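Molybdenum cofactor biosynthesis protein C 2 (PDB 4FDF) probably converts (8S)-3',8-cyclo-7,8-dihydroguanosine 5'-triphosphate into cyclic pyranopterin monophosphate and diphosphate, a step in the biosynthesis of the molybdenum cofactor. Local coordinates at residues Leu66-Ala77 with Leu92-Val101; Arg37-Leu45 with Glu121-Ser129. All coordinates share one frame; numbering follows the deposited sequence.

Contact 1 (Leu66-Ala77 with Leu92-Val101); sequences LATARVAGIMAA and LTGVDVDFTV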
ATOM      1  N   LEU B  66      23.833   2.484   4.011  1.00 38.83           N
ATOM      2  CA  LEU B  66      23.579   1.294   4.831  1.00 38.68           C
ATOM      3  C   LEU B  66      22.309   1.428   5.682  1.00 39.17           C
ATOM      4  O   LEU B  66      21.451   0.543   5.669  1.00 39.55           O
ATOM      5  CB  LEU B  66      24.789   0.935   5.708  1.00 37.35           C
ATOM      6  CG  LEU B  66      26.169   0.584   5.101  1.00 40.47           C
ATOM      7  CD1 LEU B  66      27.085  -0.082   6.157  1.00 37.77           C
ATOM      8  CD2 LEU B  66      26.097  -0.294   3.861  1.00 36.78           C
ATOM      9  N   ALA B  67      22.194   2.534   6.406  1.00 37.48           N
ATOM     10  CA  ALA B  67      21.017   2.800   7.225  1.00 39.16           C
ATOM     11  C   ALA B  67      19.765   2.873   6.373  1.00 37.33           C
ATOM     12  O   ALA B  67      18.740   2.307   6.740  1.00 39.97           O
ATOM     13  CB  ALA B  67      21.192   4.098   8.041  1.00 38.20           C
ATOM     14  N   THR B  68      19.854   3.545   5.227  1.00 35.80           N
ATOM     15  CA  THR B  68      18.699   3.695   4.348  1.00 36.14           C
ATOM     16  C   THR B  68      18.235   2.325   3.831  1.00 35.30           C
ATOM     17  O   THR B  68      17.041   2.028   3.828  1.00 33.33           O
ATOM     18  CB  THR B  68      18.971   4.705   3.195  1.00 37.15           C
ATOM     19  OG1 THR B  68      19.275   5.987   3.757  1.00 39.01           O
ATOM     20  CG2 THR B  68      17.759   4.863   2.270  1.00 36.21           C
ATOM     21  N   ALA B  69      19.189   1.490   3.431  1.00 34.37           N
ATOM     22  CA  ALA B  69      18.869   0.192   2.850  1.00 33.02           C
ATOM     23  C   ALA B  69      18.372  -0.799   3.890  1.00 33.53           C
ATOM     24  O   ALA B  69      17.504  -1.615   3.600  1.00 34.41           O
ATOM     25  CB  ALA B  69      20.066  -0.362   2.089  1.00 31.65           C
ATOM     26  N   ARG B  70      18.914  -0.721   5.100  1.00 33.13           N
ATOM     27  CA  ARG B  70      18.417  -1.537   6.201  1.00 35.87           C
ATOM     28  C   ARG B  70      16.934  -1.270   6.439  1.00 34.95           C
ATOM     29  O   ARG B  70      16.142  -2.218   6.528  1.00 35.58           O
ATOM     30  CB  ARG B  70      19.239  -1.309   7.480  1.00 36.92           C
ATOM     31  CG  ARG B  70      18.698  -1.991   8.723  1.00 40.94           C
ATOM     32  CD  ARG B  70      19.821  -2.449   9.671  1.00 43.80           C
ATOM     33  NE  ARG B  70      20.960  -1.538   9.673  1.00 45.79           N
ATOM     34  CZ  ARG B  70      22.233  -1.912   9.722  1.00 46.17           C
ATOM     35  NH1 ARG B  70      22.564  -3.196   9.782  1.00 44.07           N
ATOM     36  NH2 ARG B  70      23.182  -0.988   9.710  1.00 49.30           N
ATOM     37  N   VAL B  71      16.570   0.011   6.521  1.00 33.42           N
ATOM     38  CA  VAL B  71      15.174   0.413   6.751  1.00 34.38           C
ATOM     39  C   VAL B  71      14.282  -0.007   5.588  1.00 33.07           C
ATOM     40  O   VAL B  71      13.162  -0.480   5.801  1.00 34.57           O
ATOM     41  CB  VAL B  71      15.016   1.952   7.023  1.00 34.03           C
ATOM     42  CG1 VAL B  71      13.542   2.323   7.188  1.00 34.31           C
ATOM     43  CG2 VAL B  71      15.774   2.369   8.280  1.00 33.12           C
ATOM     44  N   ALA B  72      14.775   0.147   4.361  1.00 32.38           N
ATOM     45  CA  ALA B  72      14.007  -0.283   3.178  1.00 32.72           C
ATOM     46  C   ALA B  72      13.776  -1.808   3.148  1.00 32.60           C
ATOM     47  O   ALA B  72      12.672  -2.279   2.797  1.00 29.57           O
ATOM     48  CB  ALA B  72      14.686   0.196   1.890  1.00 33.17           C
ATOM     49  N   GLY B  73      14.811  -2.563   3.537  1.00 31.13           N
ATOM     50  CA  GLY B  73      14.735  -4.037   3.609  1.00 32.17           C
ATOM     51  C   GLY B  73      13.761  -4.520   4.678  1.00 31.52           C
ATOM     52  O   GLY B  73      13.028  -5.497   4.479  1.00 32.29           O
ATOM     53  N   ILE B  74      13.729  -3.820   5.806  1.00 32.38           N
ATOM     54  CA  ILE B  74      12.821  -4.171   6.898  1.00 33.17           C
ATOM     55  C   ILE B  74      11.370  -3.935   6.487  1.00 31.91           C
ATOM     56  O   ILE B  74      10.524  -4.826   6.613  1.00 30.16           O
ATOM     57  CB  ILE B  74      13.191  -3.441   8.205  1.00 34.97           C
ATOM     58  CG1 ILE B  74      14.467  -4.052   8.789  1.00 36.38           C
ATOM     59  CG2 ILE B  74      12.058  -3.534   9.240  1.00 35.02           C
ATOM     60  CD1 ILE B  74      15.160  -3.177   9.841  1.00 36.83           C
ATOM     61  N   MET B  75      11.097  -2.752   5.951  1.00 32.41           N
ATOM     62  CA  MET B  75       9.762  -2.411   5.495  1.00 33.53           C
ATOM     63  C   MET B  75       9.277  -3.337   4.387  1.00 33.11           C
ATOM     64  O   MET B  75       8.120  -3.750   4.381  1.00 36.68           O
ATOM     65  CB  MET B  75       9.723  -0.955   5.034  1.00 36.42           C
ATOM     66  CG  MET B  75       9.860   0.045   6.187  1.00 38.19           C
ATOM     67  SD  MET B  75      10.057   1.741   5.609  1.00 42.91           S
ATOM     68  CE  MET B  75       8.350   2.144   5.197  1.00 39.79           C
ATOM     69  N   ALA B  76      10.164  -3.684   3.463  1.00 31.95           N
ATOM     70  CA  ALA B  76       9.790  -4.555   2.357  1.00 31.95           C
ATOM     71  C   ALA B  76       9.476  -5.955   2.849  1.00 30.56           C
ATOM     72  O   ALA B  76       8.545  -6.580   2.357  1.00 31.95           O
ATOM     73  CB  ALA B  76      10.871  -4.585   1.282  1.00 30.19           C
ATOM     74  N   ALA B  77      10.238  -6.449   3.817  1.00 29.70           N
ATOM     75  CA  ALA B  77       9.906  -7.749   4.422  1.00 30.02           C
ATOM     76  C   ALA B  77       8.420  -7.840   4.786  1.00 29.60           C
ATOM     77  O   ALA B  77       7.770  -8.848   4.509  1.00 29.99           O
ATOM     78  CB  ALA B  77      10.760  -8.013   5.647  1.00 28.67           C
ATOM     79  N   LEU B  92       5.035 -11.312  11.150  1.00 41.96           N
ATOM     80  CA  LEU B  92       6.467 -11.346  11.394  1.00 41.16           C
ATOM     81  C   LEU B  92       6.737 -10.859  12.806  1.00 40.40           C
ATOM     82  O   LEU B  92       6.249  -9.801  13.209  1.00 38.83           O
ATOM     83  CB  LEU B  92       7.233 -10.512  10.350  1.00 39.32           C
ATOM     84  CG  LEU B  92       6.901 -10.760   8.866  1.00 39.53           C
ATOM     85  CD1 LEU B  92       7.803  -9.919   7.958  1.00 36.52           C
ATOM     86  CD2 LEU B  92       7.002 -12.240   8.488  1.00 39.11           C
ATOM     87  N   THR B  93       7.494 -11.654  13.558  1.00 41.51           N
ATOM     88  CA  THR B  93       7.864 -11.303  14.928  1.00 40.83           C
ATOM     89  C   THR B  93       9.229 -10.632  15.046  1.00 42.36           C
ATOM     90  O   THR B  93       9.569 -10.095  16.105  1.00 45.01           O
ATOM     91  CB  THR B  93       7.762 -12.509  15.901  1.00 41.49           C
ATOM     92  OG1 THR B  93       8.240 -13.708  15.271  1.00 41.14           O
ATOM     93  CG2 THR B  93       6.306 -12.718  16.357  1.00 40.08           C
ATOM     94  N   GLY B  94      10.004 -10.644  13.964  1.00 40.35           N
ATOM     95  CA  GLY B  94      11.304  -9.966  13.955  1.00 37.41           C
ATOM     96  C   GLY B  94      11.995 -10.003  12.605  1.00 36.79           C
ATOM     97  O   GLY B  94      11.853 -10.976  11.859  1.00 32.67           O
ATOM     98  N   VAL B  95      12.731  -8.930  12.302  1.00 36.18           N
ATOM     99  CA  VAL B  95      13.429  -8.750  11.026  1.00 38.85           C
ATOM    100  C   VAL B  95      14.755  -8.030  11.245  1.00 40.75           C
ATOM    101  O   VAL B  95      14.776  -6.900  11.734  1.00 39.88           O
ATOM    102  CB  VAL B  95      12.613  -7.895   9.996  1.00 38.73           C
ATOM    103  CG1 VAL B  95      13.322  -7.884   8.634  1.00 35.27           C
ATOM    104  CG2 VAL B  95      11.171  -8.395   9.845  1.00 38.86           C
ATOM    105  N   ASP B  96      15.852  -8.684  10.878  1.00 42.36           N
ATOM    106  CA  ASP B  96      17.166  -8.047  10.880  1.00 41.30           C
ATOM    107  C   ASP B  96      17.760  -8.013   9.482  1.00 41.13           C
ATOM    108  O   ASP B  96      17.588  -8.954   8.693  1.00 40.57           O
ATOM    109  CB  ASP B  96      18.117  -8.759  11.838  1.00 44.75           C
ATOM    110  CG  ASP B  96      17.767  -8.513  13.284  1.00 50.02           C
ATOM    111  OD1 ASP B  96      17.088  -9.367  13.882  1.00 53.48           O
ATOM    112  OD2 ASP B  96      18.152  -7.455  13.825  1.00 56.28           O
ATOM    113  N   VAL B  97      18.442  -6.911   9.178  1.00 38.86           N
ATOM    114  CA  VAL B  97      19.226  -6.780   7.960  1.00 39.12           C
ATOM    115  C   VAL B  97      20.650  -6.401   8.358  1.00 43.32           C
ATOM    116  O   VAL B  97      20.870  -5.363   8.996  1.00 43.83           O
ATOM    117  CB  VAL B  97      18.631  -5.723   6.976  1.00 41.34           C
ATOM    118  CG1 VAL B  97      19.519  -5.571   5.728  1.00 39.31           C
ATOM    119  CG2 VAL B  97      17.200  -6.096   6.565  1.00 35.58           C
ATOM    120  N   ASP B  98      21.609  -7.252   7.989  1.00 40.87           N
ATOM    121  CA  ASP B  98      23.015  -6.997   8.273  1.00 43.19           C
ATOM    122  C   ASP B  98      23.830  -6.828   6.989  1.00 42.23           C
ATOM    123  O   ASP B  98      23.501  -7.411   5.951  1.00 40.84           O
ATOM    124  CB  ASP B  98      23.608  -8.118   9.141  1.00 43.66           C
ATOM    125  CG  ASP B  98      22.914  -8.245  10.498  1.00 49.86           C
ATOM    126  OD1 ASP B  98      22.622  -7.208  11.144  1.00 50.15           O
ATOM    127  OD2 ASP B  98      22.669  -9.397  10.926  1.00 53.84           O
ATOM    128  N   PHE B  99      24.890  -6.028   7.090  1.00 39.22           N
ATOM    129  CA  PHE B  99      25.834  -5.811   6.003  1.00 40.78           C
ATOM    130  C   PHE B  99      27.242  -6.225   6.411  1.00 44.65           C
ATOM    131  O   PHE B  99      27.656  -6.010   7.556  1.00 46.50           O
ATOM    132  CB  PHE B  99      25.844  -4.344   5.587  1.00 38.71           C
ATOM    133  CG  PHE B  99      24.491  -3.805   5.241  1.00 38.24           C
ATOM    134  CD1 PHE B  99      23.949  -4.018   3.980  1.00 35.10           C
ATOM    135  CD2 PHE B  99      23.754  -3.076   6.184  1.00 36.51           C
ATOM    136  CE1 PHE B  99      22.678  -3.521   3.658  1.00 37.55           C
ATOM    137  CE2 PHE B  99      22.496  -2.576   5.876  1.00 36.10           C
ATOM    138  CZ  PHE B  99      21.949  -2.795   4.613  1.00 37.88           C
ATOM    139  N   THR B 100      27.957  -6.852   5.478  1.00 44.84           N
ATOM    140  CA  THR B 100      29.401  -7.037   5.589  1.00 44.87           C
ATOM    141  C   THR B 100      30.007  -6.343   4.380  1.00 43.81           C
ATOM    142  O   THR B 100      29.777  -6.765   3.246  1.00 40.31           O
ATOM    143  CB  THR B 100      29.808  -8.521   5.579  1.00 45.74           C
ATOM    144  OG1 THR B 100      29.113  -9.231   6.609  1.00 45.93           O
ATOM    145  CG2 THR B 100      31.326  -8.670   5.774  1.00 46.87           C
ATOM    146  N   VAL B 101      30.749  -5.260   4.621  1.00 46.98           N
ATOM    147  CA  VAL B 101      31.410  -4.525   3.542  1.00 47.55           C
ATOM    148  C   VAL B 101      32.826  -5.068   3.292  1.00 47.62           C
ATOM    149  O   VAL B 101      33.685  -5.072   4.185  1.00 45.34           O
ATOM    150  CB  VAL B 101      31.432  -2.968   3.771  1.00 49.17           C
ATOM    151  CG1 VAL B 101      30.050  -2.442   4.166  1.00 48.15           C
ATOM    152  CG2 VAL B 101      32.481  -2.562   4.806  1.00 53.14           C
TER
HETATM  153  O   HOH W   1      25.054  -4.469   9.556  1.00 46.11           O
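Phe-99 and Arg-70 dominate the meeting of helix 66-77 with strand 94-101, which run roughly antiparallel at 148° with their axes 8.1 Å apart. The strand lies at one border of the chain's antiparallel sheet, and its alternate residues Val-95, Val-97 and Phe-99 face the helix. In the close-packed, dry middle the helix comes near because Gly-73 has no side chain, and Val-97 CG2 packs on its backbone, 4.2 Å from Gly-73 C. Ile-74 fits beside it, its CG1 lying 4.0 Å from Val-95 CG1 and about as far from Val-97 CG2. Beta-branched valines suit the strand, while alanine and glycine keep the helix close. Ala-77 CB continues this apolar seam onto Val-95 CG1.

The other half is more open to solvent. Leu-66 lays CD2 over one face of the Phe-99 ring, 4.3 Å from its centroid, a CH-pi contact; its CD1 reaches the exposed Val-101. Arg-70 leaves the helix with CG anti to the backbone N (chi1 173°), then bends at chi2 and chi3, which brings its guanidinium alongside the strand's outer edge. There Arg-70 NH1 donates to Val-97 O at 2.9 Å, in the carbonyl plane, and to a water that accepts from Phe-99 N. Phe-99 CE2 sits over one guanidinium face, the planes 72° apart. These bonds hold the guanidinium at the edge; the exposed Asp-98 carboxylate would probably add only a weak, solvent-screened attraction.

Contact 2 (Arg37-Leu45 with Glu121-Ser129); sequences RTAVAAGIL and EMEALTAVS
Ala-41 meets Ala-124 where a helix packs on the antiparallel sheet of this ferredoxin-like fold. Strand 37-45 and helix 121-129 run in roughly the same direction, 31° apart, and only 7.1 Å separates their axes. Small residues permit this closeness: Ala-39 and Ala-41 point at the helix, Ala-124 points back, and the two methyl carbons Ala-41 CB and Ala-124 CB come to 3.7 Å. Ala-39 CB rests against the backbone of Glu-121 at the start of the segment. From the flank, Leu-125 turns its CD2 toward Ala-41 CB, 3.8 Å away, while its side chain also packs on Tyr-136 of a neighbouring subunit.

Val-128 closes the far end and can be followed outward. Its CB directs the fork at the strand, and the two branches rest on successive peptide groups. Val-128 CG2, anti to the carbonyl carbon, touches Ala-41 O at 3.5 Å and also approaches Ala-41 CB. CG1, anti to the backbone N (chi1 160°), meets Ala-42 O and the N of Gly-43. Glycine suits that strand position: with only hydrogens on its CA, its backbone lets Val-128 CG1 lie against the chain.

The joint is buried, and the side chains that meet are apolar, packing partly on strand backbone. On the helix, Met-122, part of a predicted substrate site, has its carbonyl oxygen gripped from opposite faces of its plane by Thr-126 N and Thr-126 OG1, the hydroxyl bond measuring 2.8 Å.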
ATOM      1  N   ARG B  37       9.121 -20.010  13.463  1.00 50.98           N
ATOM      2  CA  ARG B  37      10.008 -20.183  12.308  1.00 50.16           C
ATOM      3  C   ARG B  37      11.046 -19.078  12.133  1.00 49.04           C
ATOM      4  O   ARG B  37      10.825 -17.918  12.502  1.00 46.50           O
ATOM      5  CB  ARG B  37       9.197 -20.301  11.019  1.00 52.39           C
ATOM      6  CG  ARG B  37       8.123 -21.354  11.090  1.00 58.97           C
ATOM      7  CD  ARG B  37       7.501 -21.631   9.753  1.00 61.28           C
ATOM      8  NE  ARG B  37       6.329 -22.487   9.921  1.00 63.85           N
ATOM      9  CZ  ARG B  37       5.972 -23.454   9.080  1.00 64.64           C
ATOM     10  NH1 ARG B  37       6.692 -23.707   7.990  1.00 63.64           N
ATOM     11  NH2 ARG B  37       4.888 -24.173   9.335  1.00 66.60           N
ATOM     12  N   THR B  38      12.184 -19.457  11.559  1.00 45.83           N
ATOM     13  CA  THR B  38      13.199 -18.494  11.168  1.00 45.34           C
ATOM     14  C   THR B  38      13.787 -18.812   9.792  1.00 42.51           C
ATOM     15  O   THR B  38      14.044 -19.980   9.452  1.00 41.95           O
ATOM     16  CB  THR B  38      14.294 -18.299  12.256  1.00 47.47           C
ATOM     17  OG1 THR B  38      15.420 -17.604  11.693  1.00 50.14           O
ATOM     18  CG2 THR B  38      14.752 -19.623  12.814  1.00 50.52           C
ATOM     19  N   ALA B  39      13.973 -17.763   8.993  1.00 38.77           N
ATOM     20  CA  ALA B  39      14.620 -17.912   7.697  1.00 38.06           C
ATOM     21  C   ALA B  39      15.709 -16.877   7.520  1.00 36.74           C
ATOM     22  O   ALA B  39      15.585 -15.744   7.983  1.00 37.59           O
ATOM     23  CB  ALA B  39      13.607 -17.820   6.571  1.00 35.45           C
ATOM     24  N   VAL B  40      16.776 -17.285   6.842  1.00 36.46           N
ATOM     25  CA  VAL B  40      17.898 -16.418   6.535  1.00 34.17           C
ATOM     26  C   VAL B  40      18.186 -16.461   5.032  1.00 34.54           C
ATOM     27  O   VAL B  40      18.315 -17.541   4.424  1.00 35.09           O
ATOM     28  CB  VAL B  40      19.183 -16.820   7.339  1.00 34.03           C
ATOM     29  CG1 VAL B  40      20.322 -15.810   7.105  1.00 31.78           C
ATOM     30  CG2 VAL B  40      18.883 -16.937   8.830  1.00 33.00           C
ATOM     31  N   ALA B  41      18.298 -15.279   4.445  1.00 32.40           N
ATOM     32  CA  ALA B  41      18.630 -15.144   3.037  1.00 32.39           C
ATOM     33  C   ALA B  41      19.821 -14.199   2.904  1.00 31.68           C
ATOM     34  O   ALA B  41      20.053 -13.378   3.787  1.00 30.29           O
ATOM     35  CB  ALA B  41      17.435 -14.605   2.268  1.00 30.14           C
ATOM     36  N   ALA B  42      20.557 -14.316   1.800  1.00 33.17           N
ATOM     37  CA  ALA B  42      21.674 -13.405   1.513  1.00 33.82           C
ATOM     38  C   ALA B  42      21.678 -12.938   0.061  1.00 33.75           C
ATOM     39  O   ALA B  42      20.913 -13.446  -0.781  1.00 32.86           O
ATOM     40  CB  ALA B  42      23.012 -14.065   1.860  1.00 34.64           C
ATOM     41  N   GLY B  43      22.548 -11.970  -0.222  1.00 32.81           N
ATOM     42  CA  GLY B  43      22.687 -11.386  -1.554  1.00 31.64           C
ATOM     43  C   GLY B  43      23.897 -10.480  -1.533  1.00 34.13           C
ATOM     44  O   GLY B  43      24.437 -10.185  -0.462  1.00 32.77           O
ATOM     45  N   ILE B  44      24.332 -10.035  -2.706  1.00 35.01           N
ATOM     46  CA  ILE B  44      25.582  -9.286  -2.806  1.00 36.85           C
ATOM     47  C   ILE B  44      25.502  -8.174  -3.853  1.00 37.45           C
ATOM     48  O   ILE B  44      25.047  -8.390  -4.974  1.00 37.86           O
ATOM     49  CB  ILE B  44      26.823 -10.243  -3.000  1.00 37.17           C
ATOM     50  CG1 ILE B  44      28.149  -9.495  -2.834  1.00 40.01           C
ATOM     51  CG2 ILE B  44      26.784 -10.964  -4.326  1.00 40.99           C
ATOM     52  CD1 ILE B  44      29.380 -10.397  -2.931  1.00 40.79           C
ATOM     53  N   LEU B  45      25.920  -6.975  -3.470  1.00 36.26           N
ATOM     54  CA  LEU B  45      26.062  -5.896  -4.433  1.00 38.06           C
ATOM     55  C   LEU B  45      27.525  -5.812  -4.889  1.00 38.10           C
ATOM     56  O   LEU B  45      28.411  -5.571  -4.076  1.00 35.08           O
ATOM     57  CB  LEU B  45      25.621  -4.576  -3.819  1.00 38.16           C
ATOM     58  CG  LEU B  45      25.632  -3.373  -4.765  1.00 40.58           C
ATOM     59  CD1 LEU B  45      24.442  -3.403  -5.682  1.00 40.38           C
ATOM     60  CD2 LEU B  45      25.666  -2.066  -3.989  1.00 40.83           C
ATOM     61  N   GLU B 121      10.833 -17.650   4.203  1.00 35.49           N
ATOM     62  CA  GLU B 121      11.954 -17.425   3.297  1.00 35.69           C
ATOM     63  C   GLU B 121      11.672 -16.354   2.237  1.00 34.94           C
ATOM     64  O   GLU B 121      12.599 -15.690   1.780  1.00 34.86           O
ATOM     65  CB  GLU B 121      12.460 -18.735   2.674  1.00 36.64           C
ATOM     66  CG  GLU B 121      11.503 -19.440   1.710  1.00 39.47           C
ATOM     67  CD  GLU B 121      10.567 -20.440   2.377  1.00 39.80           C
ATOM     68  OE1 GLU B 121      10.172 -21.407   1.698  1.00 42.43           O
ATOM     69  OE2 GLU B 121      10.204 -20.261   3.558  1.00 39.85           O
ATOM     70  N   MET B 122      10.409 -16.163   1.869  1.00 33.16           N
ATOM     71  CA  MET B 122      10.063 -15.135   0.885  1.00 32.91           C
ATOM     72  C   MET B 122      10.323 -13.722   1.384  1.00 33.27           C
ATOM     73  O   MET B 122      10.864 -12.876   0.650  1.00 34.93           O
ATOM     74  CB  MET B 122       8.615 -15.277   0.394  1.00 34.71           C
ATOM     75  CG  MET B 122       8.369 -16.476  -0.549  1.00 34.81           C
ATOM     76  SD  MET B 122       9.621 -16.734  -1.848  1.00 36.76           S
ATOM     77  CE  MET B 122       9.752 -15.094  -2.587  1.00 31.28           C
ATOM     78  N   GLU B 123       9.941 -13.466   2.628  1.00 31.31           N
ATOM     79  CA  GLU B 123      10.170 -12.166   3.237  1.00 32.98           C
ATOM     80  C   GLU B 123      11.658 -11.899   3.426  1.00 31.25           C
ATOM     81  O   GLU B 123      12.111 -10.778   3.189  1.00 30.71           O
ATOM     82  CB  GLU B 123       9.388 -11.982   4.552  1.00 34.25           C
ATOM     83  CG  GLU B 123       8.780 -13.242   5.159  1.00 40.86           C
ATOM     84  CD  GLU B 123       7.576 -13.800   4.399  1.00 40.51           C
ATOM     85  OE1 GLU B 123       6.601 -13.054   4.147  1.00 44.92           O
ATOM     86  OE2 GLU B 123       7.605 -14.999   4.065  1.00 40.35           O
ATOM     87  N   ALA B 124      12.410 -12.922   3.835  1.00 28.53           N
ATOM     88  CA  ALA B 124      13.858 -12.802   3.920  1.00 29.09           C
ATOM     89  C   ALA B 124      14.480 -12.424   2.568  1.00 28.55           C
ATOM     90  O   ALA B 124      15.319 -11.515   2.503  1.00 29.27           O
ATOM     91  CB  ALA B 124      14.486 -14.089   4.468  1.00 29.45           C
ATOM     92  N   LEU B 125      14.067 -13.112   1.503  1.00 28.65           N
ATOM     93  CA  LEU B 125      14.550 -12.820   0.143  1.00 30.26           C
ATOM     94  C   LEU B 125      14.136 -11.425  -0.355  1.00 29.89           C
ATOM     95  O   LEU B 125      14.920 -10.735  -1.017  1.00 30.80           O
ATOM     96  CB  LEU B 125      14.049 -13.883  -0.836  1.00 28.38           C
ATOM     97  CG  LEU B 125      14.644 -15.281  -0.708  1.00 30.42           C
ATOM     98  CD1 LEU B 125      13.737 -16.282  -1.424  1.00 30.64           C
ATOM     99  CD2 LEU B 125      16.073 -15.354  -1.243  1.00 28.96           C
ATOM    100  N   THR B 126      12.911 -11.025  -0.031  1.00 28.60           N
ATOM    101  CA  THR B 126      12.367  -9.716  -0.403  1.00 29.51           C
ATOM    102  C   THR B 126      13.152  -8.565   0.261  1.00 30.50           C
ATOM    103  O   THR B 126      13.508  -7.568  -0.396  1.00 30.74           O
ATOM    104  CB  THR B 126      10.850  -9.669  -0.071  1.00 29.16           C
ATOM    105  OG1 THR B 126      10.163 -10.637  -0.880  1.00 32.60           O
ATOM    106  CG2 THR B 126      10.253  -8.308  -0.317  1.00 30.72           C
ATOM    107  N   ALA B 127      13.429  -8.725   1.555  1.00 29.44           N
ATOM    108  CA  ALA B 127      14.246  -7.788   2.328  1.00 30.47           C
ATOM    109  C   ALA B 127      15.644  -7.642   1.736  1.00 30.40           C
ATOM    110  O   ALA B 127      16.109  -6.535   1.488  1.00 31.92           O
ATOM    111  CB  ALA B 127      14.330  -8.244   3.791  1.00 32.27           C
ATOM    112  N   VAL B 128      16.302  -8.764   1.476  1.00 31.47           N
ATOM    113  CA  VAL B 128      17.620  -8.748   0.851  1.00 31.36           C
ATOM    114  C   VAL B 128      17.510  -8.025  -0.484  1.00 32.45           C
ATOM    115  O   VAL B 128      18.310  -7.154  -0.824  1.00 33.79           O
ATOM    116  CB  VAL B 128      18.151 -10.188   0.639  1.00 33.71           C
ATOM    117  CG1 VAL B 128      19.272 -10.227  -0.423  1.00 33.61           C
ATOM    118  CG2 VAL B 128      18.643 -10.777   1.954  1.00 30.53           C
ATOM    119  N   SER B 129      16.465  -8.366  -1.213  1.00 31.19           N
ATOM    120  CA  SER B 129      16.253  -7.833  -2.527  1.00 29.61           C
ATOM    121  C   SER B 129      16.042  -6.332  -2.519  1.00 31.84           C
ATOM    122  O   SER B 129      16.711  -5.606  -3.274  1.00 31.30           O
ATOM    123  CB  SER B 129      15.062  -8.541  -3.130  1.00 26.65           C
ATOM    124  OG  SER B 129      14.952  -8.200  -4.498  1.00 27.98           O
TER

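How the contacts relate
The centres of contacts 1 and 2 lie about 10 Å apart, and each sets a helix on the same sheet, with strand 105-116 lying between the strands they use. The helices also press on each other: Gly-73 O comes 3.1 Å from Ala-127 CB, close packing suited to these small residues, and Ala-76 O lies 3.6 Å from Thr-126 CG2. Toward the predicted substrate site, Leu-92 CD2 of contact 1 meets Glu-123 CG of contact 2 at 3.9 Å. Glu-123 and Met-122 are predicted to bind substrate, as is His-88, whose side chain is about 10 Å from that of Leu-92. Both contacts also touch the same neighbouring subunit of the hexamer.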